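Local coordinates for protein PA0821 (Pseudomonas aeruginosa, PDB 7DRG) that probably acts as the immunity protein (antitoxin) that neutralises a putative VRR-NUC nuclease effector of the type VI secretion system, at residues 225-230 and 298-303; 207-212 and 325-330; 31-36 and 118-123. All coordinates share one frame; numbering follows the deposited sequence.

Interaction 1: residues 225-230 and 298-303; sequences TRIKTV and KGIRYE
The phenol ring of Tyr302 lies against Arg226, whose CB stands over one ring face, 3.7 Å from the Tyr302 centroid and 14° off the normal, a CH-pi contact. At the ring edge, in plane, comes CA of Lys228. The Phe222 ring stacks with that of Tyr302, whose hydroxyl is bonded to Phe222 O and Gln177 NE2, fixing its far end. The second flat group, the guanidinium of Arg226, has Gly299 O over one face, offset toward the rim, and Arg301 O at its edge, near the plane but tilted from it. NH1 of Arg226 bonds to Arg301 O at 2.9 Å, bent to 139° at the hydrogen, the chain being extended from CG to NE. Glu303 OE1 is 4.0 Å from NH1 of Arg226 and well out of the guanidinium plane, a long pairing of charges. Between the backbones, Ile227 N donates to Ile300 O at 2.8 Å and Tyr302 N to Ile227 O at 2.9 Å (165° at the hydrogen). CG1 of Ile227 and CG1 of Ile300 are 4.3 Å apart, both side chains touching Leu236. The backbone bonds make an isolated Ile227-Arg301 beta bridge between the loops before strand 233-237 and after helix 288-297.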
loop_
_atom_site.group_PDB
_atom_site.type_symbol
_atom_site.label_atom_id
_atom_site.label_comp_id
_atom_site.label_asym_id
_atom_site.label_seq_id
_atom_site.Cartn_x
_atom_site.Cartn_y
_atom_site.Cartn_z
ATOM N N THR B 225 -31.642 -2.147 5.324
ATOM C CA THR B 225 -31.680 -0.865 6.032
ATOM C C THR B 225 -30.430 -0.762 6.901
ATOM O O THR B 225 -30.452 -0.944 8.122
ATOM C CB THR B 225 -32.957 -0.747 6.851
ATOM O OG1 THR B 225 -34.082 -0.989 5.998
ATOM C CG2 THR B 225 -33.079 0.640 7.457
ATOM N N ARG B 226 -29.306 -0.479 6.240
ATOM C CA ARG B 226 -27.990 -0.553 6.862
ATOM C C ARG B 226 -27.130 0.585 6.327
ATOM O O ARG B 226 -27.569 1.370 5.484
ATOM C CB ARG B 226 -27.353 -1.923 6.609
ATOM C CG ARG B 226 -28.138 -3.050 7.261
ATOM C CD ARG B 226 -27.380 -4.346 7.332
ATOM N NE ARG B 226 -28.036 -5.243 8.278
ATOM C CZ ARG B 226 -27.407 -6.178 8.976
ATOM N NH1 ARG B 226 -26.099 -6.343 8.830
ATOM N NH2 ARG B 226 -28.084 -6.944 9.820
ATOM N N ILE B 227 -25.893 0.689 6.831
ATOM C CA ILE B 227 -24.967 1.727 6.392
ATOM C C ILE B 227 -23.662 1.107 5.910
ATOM O O ILE B 227 -23.263 0.016 6.330
ATOM C CB ILE B 227 -24.664 2.767 7.495
ATOM C CG1 ILE B 227 -24.012 2.101 8.712
ATOM C CG2 ILE B 227 -25.924 3.532 7.878
ATOM C CD1 ILE B 227 -23.539 3.092 9.751
ATOM N N LYS B 228 -22.987 1.838 5.022
ATOM C CA LYS B 228 -21.711 1.387 4.484
ATOM C C LYS B 228 -20.580 1.595 5.480
ATOM O O LYS B 228 -19.757 0.697 5.698
ATOM C CB LYS B 228 -21.413 2.138 3.187
ATOM C CG LYS B 228 -20.061 1.815 2.562
ATOM C CD LYS B 228 -19.713 2.910 1.568
ATOM C CE LYS B 228 -18.300 2.782 1.039
ATOM N NZ LYS B 228 -17.960 3.951 0.173
ATOM N N THR B 229 -20.510 2.778 6.079
ATOM C CA THR B 229 -19.344 3.129 6.872
ATOM C C THR B 229 -19.673 4.318 7.757
ATOM O O THR B 229 -20.588 5.099 7.474
ATOM C CB THR B 229 -18.139 3.470 5.984
ATOM O OG1 THR B 229 -16.989 3.703 6.805
ATOM C CG2 THR B 229 -18.420 4.732 5.168
ATOM N N VAL B 230 -18.909 4.435 8.832
ATOM C CA VAL B 230 -18.828 5.678 9.581
ATOM C C VAL B 230 -17.640 6.473 9.050
ATOM O O VAL B 230 -16.734 5.933 8.410
ATOM C CB VAL B 230 -18.702 5.419 11.098
ATOM C CG1 VAL B 230 -19.739 4.404 11.555
ATOM C CG2 VAL B 230 -17.290 4.937 11.447
ATOM N N LYS B 298 -21.893 -0.868 14.268
ATOM C CA LYS B 298 -21.624 -1.982 13.366
ATOM C C LYS B 298 -22.772 -2.981 13.303
ATOM O O LYS B 298 -22.828 -3.784 12.363
ATOM C CB LYS B 298 -20.325 -2.683 13.755
ATOM C CG LYS B 298 -20.305 -3.293 15.135
ATOM C CD LYS B 298 -18.900 -3.795 15.427
ATOM C CE LYS B 298 -18.838 -4.627 16.691
ATOM N NZ LYS B 298 -17.444 -5.085 16.932
ATOM N N GLY B 299 -23.694 -2.941 14.265
ATOM C CA GLY B 299 -24.899 -3.745 14.181
ATOM C C GLY B 299 -25.809 -3.379 13.027
ATOM O O GLY B 299 -26.656 -4.191 12.640
ATOM N N ILE B 300 -25.659 -2.178 12.466
ATOM C CA ILE B 300 -26.445 -1.769 11.309
ATOM C C ILE B 300 -25.563 -1.546 10.077
ATOM O O ILE B 300 -25.950 -0.833 9.163
ATOM C CB ILE B 300 -27.302 -0.524 11.610
ATOM C CG1 ILE B 300 -26.432 0.697 11.946
ATOM C CG2 ILE B 300 -28.300 -0.824 12.717
ATOM C CD1 ILE B 300 -27.153 2.038 11.780
ATOM N N ARG B 301 -24.382 -2.153 10.038
ATOM C CA ARG B 301 -23.506 -2.045 8.878
ATOM C C ARG B 301 -23.831 -3.141 7.867
ATOM O O ARG B 301 -24.169 -4.267 8.243
ATOM C CB ARG B 301 -22.041 -2.147 9.310
ATOM C CG ARG B 301 -21.036 -1.766 8.230
ATOM C CD ARG B 301 -19.630 -1.825 8.794
ATOM N NE ARG B 301 -19.215 -3.189 9.108
ATOM C CZ ARG B 301 -18.453 -3.514 10.147
ATOM N NH1 ARG B 301 -18.040 -2.573 10.983
ATOM N NH2 ARG B 301 -18.117 -4.779 10.358
ATOM N N TYR B 302 -23.734 -2.806 6.580
ATOM C CA TYR B 302 -23.896 -3.818 5.545
ATOM C C TYR B 302 -22.879 -4.936 5.746
ATOM O O TYR B 302 -21.710 -4.685 6.045
ATOM C CB TYR B 302 -23.715 -3.210 4.150
ATOM C CG TYR B 302 -24.826 -2.298 3.679
ATOM C CD1 TYR B 302 -26.065 -2.808 3.301
ATOM C CD2 TYR B 302 -24.627 -0.930 3.579
ATOM C CE1 TYR B 302 -27.085 -1.974 2.862
ATOM C CE2 TYR B 302 -25.633 -0.091 3.139
ATOM C CZ TYR B 302 -26.857 -0.616 2.779
ATOM O OH TYR B 302 -27.854 0.229 2.340
ATOM N N GLU B 303 -23.336 -6.182 5.598
ATOM C CA GLU B 303 -22.409 -7.307 5.659
ATOM C C GLU B 303 -21.540 -7.368 4.414
ATOM O O GLU B 303 -20.383 -7.803 4.478
ATOM C CB GLU B 303 -23.183 -8.611 5.835
ATOM C CG GLU B 303 -24.181 -8.575 6.977
ATOM C CD GLU B 303 -24.890 -9.899 7.178
ATOM O OE1 GLU B 303 -26.135 -9.930 7.064
ATOM O OE2 GLU B 303 -24.202 -10.906 7.448
#

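Interaction 2: residues 207-212 and 325-330; sequences GLDVGT and DQWLKR
Trp327 meets the 207-212 loop with the benzo end of its indole. Leu208 O lies at the ring edge, in plane, 3.4 Å from CZ2 of Trp327, while Val210 stands over one face with CB 4.2 Å from that same CZ2. Asp209 comes in obliquely, OD1 3.9 Å from CH2 of Trp327, its carboxylate turned 58° from the ring. With no direct hydrogen bond between the segments, a water in the ring plane accepts from NE1 of Trp327 at 2.9 Å and lies 2.8 Å from Leu208 O, a bond it may donate. Val210 N, 3.8 Å from CZ2 of Trp327, is buried without a hydrogen-bond partner in the model.

One shell further out, Arg330 covers the opposite face of the indole. CZ2 of Trp327 sits 3.3 Å from the Arg330 guanidinium plane, over its centre, so the ring is held between Val210 and Arg330. NH1 of Arg330 donates to Trp327 O at 3.1 Å, nearly straight at 167° and within the guanidinium plane; Arg330 N reaches this oxygen from the other face of the carbonyl. NE of Arg330 is bonded to Pro206 O and NH2 to Thr229 OG1, limiting rotation of the guanidinium. Chi1 of Trp327 (-180°) swings CG clear of the backbone N and sends the indole toward the loop. Lys228 NZ, in a salt bridge to Asp209 OD1 and a hydrogen bond to Val210 O, probably helps to position the loop, and Leu319 of the second subunit packs on Trp327. The arrangement is a buried helix-end-to-loop contact at a subunit interface, an arginine folded back on the C-terminal end of helix 321-328 backing the tryptophan.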
loop_
_atom_site.group_PDB
_atom_site.type_symbol
_atom_site.label_atom_id
_atom_site.label_comp_id
_atom_site.label_asym_id
_atom_site.label_seq_id
_atom_site.Cartn_x
_atom_site.Cartn_y
_atom_site.Cartn_z
ATOM N N GLY B 207 -9.357 5.801 7.906
ATOM C CA GLY B 207 -10.379 6.831 7.887
ATOM C C GLY B 207 -10.803 7.290 6.512
ATOM O O GLY B 207 -11.637 8.189 6.383
ATOM N N LEU B 208 -10.259 6.686 5.465
ATOM C CA LEU B 208 -10.554 7.094 4.101
ATOM C C LEU B 208 -11.782 6.359 3.583
ATOM O O LEU B 208 -11.858 5.131 3.681
ATOM C CB LEU B 208 -9.354 6.782 3.212
ATOM C CG LEU B 208 -9.580 7.156 1.760
ATOM C CD1 LEU B 208 -9.032 8.563 1.530
ATOM C CD2 LEU B 208 -8.942 6.106 0.853
ATOM N N ASP B 209 -12.724 7.099 3.005
ATOM C CA ASP B 209 -13.805 6.463 2.273
ATOM C C ASP B 209 -13.328 6.066 0.884
ATOM O O ASP B 209 -12.525 6.765 0.266
ATOM C CB ASP B 209 -15.014 7.395 2.151
ATOM C CG ASP B 209 -16.138 6.771 1.349
ATOM O OD1 ASP B 209 -16.575 5.660 1.722
ATOM O OD2 ASP B 209 -16.581 7.384 0.349
ATOM N N VAL B 210 -13.853 4.940 0.389
ATOM C CA VAL B 210 -13.461 4.365 -0.894
ATOM C C VAL B 210 -14.714 4.002 -1.676
ATOM O O VAL B 210 -15.732 3.609 -1.099
ATOM C CB VAL B 210 -12.567 3.117 -0.687
ATOM C CG1 VAL B 210 -12.285 2.403 -1.999
ATOM C CG2 VAL B 210 -11.271 3.515 -0.002
ATOM N N GLY B 211 -14.641 4.140 -2.996
ATOM C CA GLY B 211 -15.671 3.629 -3.882
ATOM C C GLY B 211 -16.493 4.740 -4.517
ATOM O O GLY B 211 -16.228 5.932 -4.353
ATOM N N THR B 212 -17.502 4.307 -5.273
ATOM C CA THR B 212 -18.341 5.189 -6.083
ATOM C C THR B 212 -19.791 5.015 -5.641
ATOM O O THR B 212 -20.434 4.017 -5.980
ATOM C CB THR B 212 -18.168 4.875 -7.567
ATOM O OG1 THR B 212 -16.781 4.971 -7.907
ATOM C CG2 THR B 212 -18.950 5.864 -8.402
ATOM N N ASP B 325 -15.253 -6.790 1.195
ATOM C CA ASP B 325 -15.909 -7.178 2.439
ATOM C C ASP B 325 -15.015 -6.901 3.641
ATOM O O ASP B 325 -15.496 -6.461 4.693
ATOM C CB ASP B 325 -16.295 -8.658 2.392
ATOM C CG ASP B 325 -17.439 -8.943 1.429
ATOM O OD1 ASP B 325 -18.021 -7.988 0.872
ATOM O OD2 ASP B 325 -17.761 -10.134 1.235
ATOM N N GLN B 326 -13.710 -7.160 3.508
ATOM C CA GLN B 326 -12.794 -6.893 4.612
ATOM C C GLN B 326 -12.658 -5.399 4.872
ATOM O O GLN B 326 -12.555 -4.973 6.029
ATOM C CB GLN B 326 -11.429 -7.523 4.326
ATOM C CG GLN B 326 -11.437 -9.033 4.404
ATOM C CD GLN B 326 -11.781 -9.546 5.790
ATOM O OE1 GLN B 326 -12.646 -10.407 5.946
ATOM N NE2 GLN B 326 -11.107 -9.014 6.806
ATOM N N TRP B 327 -12.664 -4.589 3.812
ATOM C CA TRP B 327 -12.583 -3.142 3.993
ATOM C C TRP B 327 -13.710 -2.626 4.885
ATOM O O TRP B 327 -13.499 -1.724 5.707
ATOM C CB TRP B 327 -12.610 -2.432 2.635
ATOM C CG TRP B 327 -12.521 -0.940 2.802
ATOM C CD1 TRP B 327 -11.381 -0.203 2.940
ATOM C CD2 TRP B 327 -13.612 -0.017 2.904
ATOM N NE1 TRP B 327 -11.688 1.121 3.102
ATOM C CE2 TRP B 327 -13.053 1.268 3.081
ATOM C CE3 TRP B 327 -15.004 -0.147 2.852
ATOM C CZ2 TRP B 327 -13.839 2.416 3.218
ATOM C CZ3 TRP B 327 -15.787 0.999 2.986
ATOM C CH2 TRP B 327 -15.197 2.260 3.166
ATOM N N LEU B 328 -14.912 -3.195 4.749
ATOM C CA LEU B 328 -16.041 -2.763 5.570
ATOM C C LEU B 328 -15.757 -2.922 7.057
ATOM O O LEU B 328 -16.294 -2.164 7.880
ATOM C CB LEU B 328 -17.291 -3.563 5.204
ATOM C CG LEU B 328 -17.871 -3.349 3.807
ATOM C CD1 LEU B 328 -19.009 -4.331 3.551
ATOM C CD2 LEU B 328 -18.362 -1.916 3.671
ATOM N N LYS B 329 -14.927 -3.901 7.416
ATOM C CA LYS B 329 -14.642 -4.256 8.801
ATOM C C LYS B 329 -13.382 -3.596 9.345
ATOM O O LYS B 329 -12.953 -3.939 10.451
ATOM C CB LYS B 329 -14.491 -5.773 8.949
ATOM C CG LYS B 329 -15.564 -6.642 8.312
ATOM C CD LYS B 329 -15.167 -8.117 8.472
ATOM C CE LYS B 329 -15.868 -9.037 7.484
ATOM N NZ LYS B 329 -17.315 -9.206 7.795
ATOM N N ARG B 330 -12.787 -2.653 8.609
ATOM C CA ARG B 330 -11.440 -2.186 8.932
ATOM C C ARG B 330 -11.333 -1.506 10.293
ATOM O O ARG B 330 -10.233 -1.456 10.855
ATOM C CB ARG B 330 -10.940 -1.236 7.843
ATOM C CG ARG B 330 -11.715 0.058 7.788
ATOM C CD ARG B 330 -11.573 0.781 6.451
ATOM N NE ARG B 330 -12.269 2.060 6.567
ATOM C CZ ARG B 330 -13.593 2.194 6.565
ATOM N NH1 ARG B 330 -14.377 1.134 6.397
ATOM N NH2 ARG B 330 -14.134 3.394 6.740
HETATM O O HOH W 1 -9.903 3.223 4.002
#

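Interaction 3: residues 31-36 and 118-123; sequences EDYIGA and KSRDAG
A type I beta turn, Lys118 to Asp121, docks against the corner where the chain enters strand 34-46, and Asp121 joins the two. Its OD1 accepts from Ile34 N at 2.9 Å, almost straight at 173°, and from Lys118 NZ, the donors lying on opposite faces of the carboxylate plane. OD2 of Asp121 takes Lys118 N within the turn. Lys118, bent at chi3 and chi4, curls its amine back, so that its NZ also reaches Asp32 O at 3.1 Å, in the carbonyl plane and on a lone pair. Asp32 is the centre of an inverse gamma turn, and Gly35 and Ala36 form a classic beta bulge opposite Ile20 of strand 19-22. The loop adds one backbone bond to the start of strand 34-46, Ala122 N to Ile34 O at 2.9 Å, while CB of Ala122 rests 3.9 Å from CA of Ala36. Nearer Glu31, the guanidinium of Arg120 stacks flat on the Tyr33 ring, centres 4.0 Å apart and planes at 13°, a cation-pi geometry. Arg120 and Glu31 form a salt bridge whose hydrogen bond is weak (NH2 to OE1 3.1 Å, 121° at the hydrogen). Ser190 takes NE of Arg120; Asp194 and Asn193 bind the Tyr33 hydroxyl.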
loop_
_atom_site.group_PDB
_atom_site.type_symbol
_atom_site.label_atom_id
_atom_site.label_comp_id
_atom_site.label_asym_id
_atom_site.label_seq_id
_atom_site.Cartn_x
_atom_site.Cartn_y
_atom_site.Cartn_z
ATOM N N GLU B 31 0.891 8.919 -15.992
ATOM C CA GLU B 31 0.558 9.680 -17.186
ATOM C C GLU B 31 0.333 11.136 -16.804
ATOM O O GLU B 31 0.278 11.494 -15.624
ATOM C CB GLU B 31 -0.669 9.094 -17.892
ATOM C CG GLU B 31 -0.366 7.781 -18.589
ATOM C CD GLU B 31 -1.612 7.019 -18.991
ATOM O OE1 GLU B 31 -2.700 7.629 -19.037
ATOM O OE2 GLU B 31 -1.500 5.802 -19.256
ATOM N N ASP B 32 0.185 11.976 -17.827
ATOM C CA ASP B 32 0.247 13.429 -17.664
ATOM C C ASP B 32 -1.114 14.017 -17.271
ATOM O O ASP B 32 -1.655 14.899 -17.933
ATOM C CB ASP B 32 0.770 14.064 -18.949
ATOM C CG ASP B 32 1.234 15.492 -18.751
ATOM O OD1 ASP B 32 1.457 15.886 -17.587
ATOM O OD2 ASP B 32 1.369 16.219 -19.759
ATOM N N TYR B 33 -1.666 13.518 -16.165
ATOM C CA TYR B 33 -2.889 14.081 -15.602
ATOM C C TYR B 33 -2.923 13.733 -14.123
ATOM O O TYR B 33 -2.169 12.879 -13.654
ATOM C CB TYR B 33 -4.150 13.571 -16.324
ATOM C CG TYR B 33 -4.526 12.130 -16.030
ATOM C CD1 TYR B 33 -3.922 11.081 -16.715
ATOM C CD2 TYR B 33 -5.489 11.814 -15.075
ATOM C CE1 TYR B 33 -4.264 9.762 -16.458
ATOM C CE2 TYR B 33 -5.835 10.492 -14.806
ATOM C CZ TYR B 33 -5.211 9.467 -15.502
ATOM O OH TYR B 33 -5.530 8.146 -15.254
ATOM N N ILE B 34 -3.798 14.409 -13.383
ATOM C CA ILE B 34 -3.964 14.153 -11.956
ATOM C C ILE B 34 -5.023 13.065 -11.802
ATOM O O ILE B 34 -6.198 13.285 -12.101
ATOM C CB ILE B 34 -4.358 15.422 -11.194
ATOM C CG1 ILE B 34 -3.309 16.519 -11.402
ATOM C CG2 ILE B 34 -4.552 15.103 -9.714
ATOM C CD1 ILE B 34 -3.712 17.864 -10.816
ATOM N N GLY B 35 -4.609 11.888 -11.329
ATOM C CA GLY B 35 -5.536 10.776 -11.220
ATOM C C GLY B 35 -6.380 10.776 -9.960
ATOM O O GLY B 35 -7.487 10.230 -9.956
ATOM N N ALA B 36 -5.848 11.345 -8.885
ATOM C CA ALA B 36 -6.559 11.327 -7.597
ATOM C C ALA B 36 -6.151 12.521 -6.741
ATOM O O ALA B 36 -5.024 12.876 -6.768
ATOM C CB ALA B 36 -6.272 10.031 -6.877
ATOM N N LYS B 118 -7.273 20.397 -16.211
ATOM C CA LYS B 118 -7.742 19.686 -17.388
ATOM C C LYS B 118 -9.021 18.934 -17.042
ATOM O O LYS B 118 -9.239 18.558 -15.890
ATOM C CB LYS B 118 -6.665 18.725 -17.889
ATOM C CG LYS B 118 -5.329 19.415 -18.141
ATOM C CD LYS B 118 -4.406 18.595 -19.032
ATOM C CE LYS B 118 -3.460 17.735 -18.218
ATOM N NZ LYS B 118 -4.168 16.643 -17.508
ATOM N N SER B 119 -9.888 18.742 -18.042
ATOM C CA SER B 119 -11.138 18.035 -17.780
ATOM C C SER B 119 -10.889 16.615 -17.277
ATOM O O SER B 119 -11.740 16.055 -16.575
ATOM C CB SER B 119 -12.015 18.016 -19.041
ATOM O OG SER B 119 -11.375 17.306 -20.095
ATOM N N ARG B 120 -9.728 16.041 -17.603
ATOM C CA ARG B 120 -9.333 14.712 -17.170
ATOM C C ARG B 120 -8.813 14.692 -15.737
ATOM O O ARG B 120 -8.745 13.618 -15.129
ATOM C CB ARG B 120 -8.261 14.186 -18.131
ATOM C CG ARG B 120 -7.936 12.712 -18.030
ATOM C CD ARG B 120 -6.825 12.387 -19.003
ATOM N NE ARG B 120 -6.522 10.963 -19.049
ATOM C CZ ARG B 120 -5.492 10.454 -19.712
ATOM N NH1 ARG B 120 -4.674 11.263 -20.372
ATOM N NH2 ARG B 120 -5.278 9.146 -19.709
ATOM N N ASP B 121 -8.440 15.846 -15.189
ATOM C CA ASP B 121 -7.843 15.906 -13.861
ATOM C C ASP B 121 -8.888 15.722 -12.768
ATOM O O ASP B 121 -9.962 16.331 -12.804
ATOM C CB ASP B 121 -7.153 17.249 -13.628
ATOM C CG ASP B 121 -5.869 17.413 -14.410
ATOM O OD1 ASP B 121 -5.274 16.393 -14.821
ATOM O OD2 ASP B 121 -5.450 18.579 -14.591
ATOM N N ALA B 122 -8.543 14.915 -11.767
ATOM C CA ALA B 122 -9.246 14.977 -10.492
ATOM C C ALA B 122 -9.079 16.360 -9.882
ATOM O O ALA B 122 -8.028 16.991 -10.015
ATOM C CB ALA B 122 -8.714 13.913 -9.532
ATOM N N GLY B 123 -10.136 16.844 -9.229
ATOM C CA GLY B 123 -10.091 18.128 -8.567
ATOM C C GLY B 123 -10.657 18.017 -7.164
ATOM O O GLY B 123 -11.448 17.125 -6.857
HETATM O O HOH W 2 -3.812 13.850 -20.453
#

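Interactions 1 and 2 adjoin, their centres 11 Å apart, and join loops and a helix end on the same side of the chain's centre; Lys228 of interaction 1 bonds to the 207-212 loop of interaction 2. Interaction 3 holds the start of strand 34-46 to the loop before strand 126-131 and touches neither of the others. All touching residues of interaction 2 are buried; it is made by an indole and a bridging water, with the second subunit packing alongside. Interactions 1 and 3 are only partly buried. Interaction 1 rests mainly on backbone bonds between loops, whereas interaction 3 combines one backbone bond with a carboxylate that takes a backbone N-H, and adds a stacked arginine and ionic pairs, one with the buried Asp121, the other between partly exposed Glu31 and Arg120.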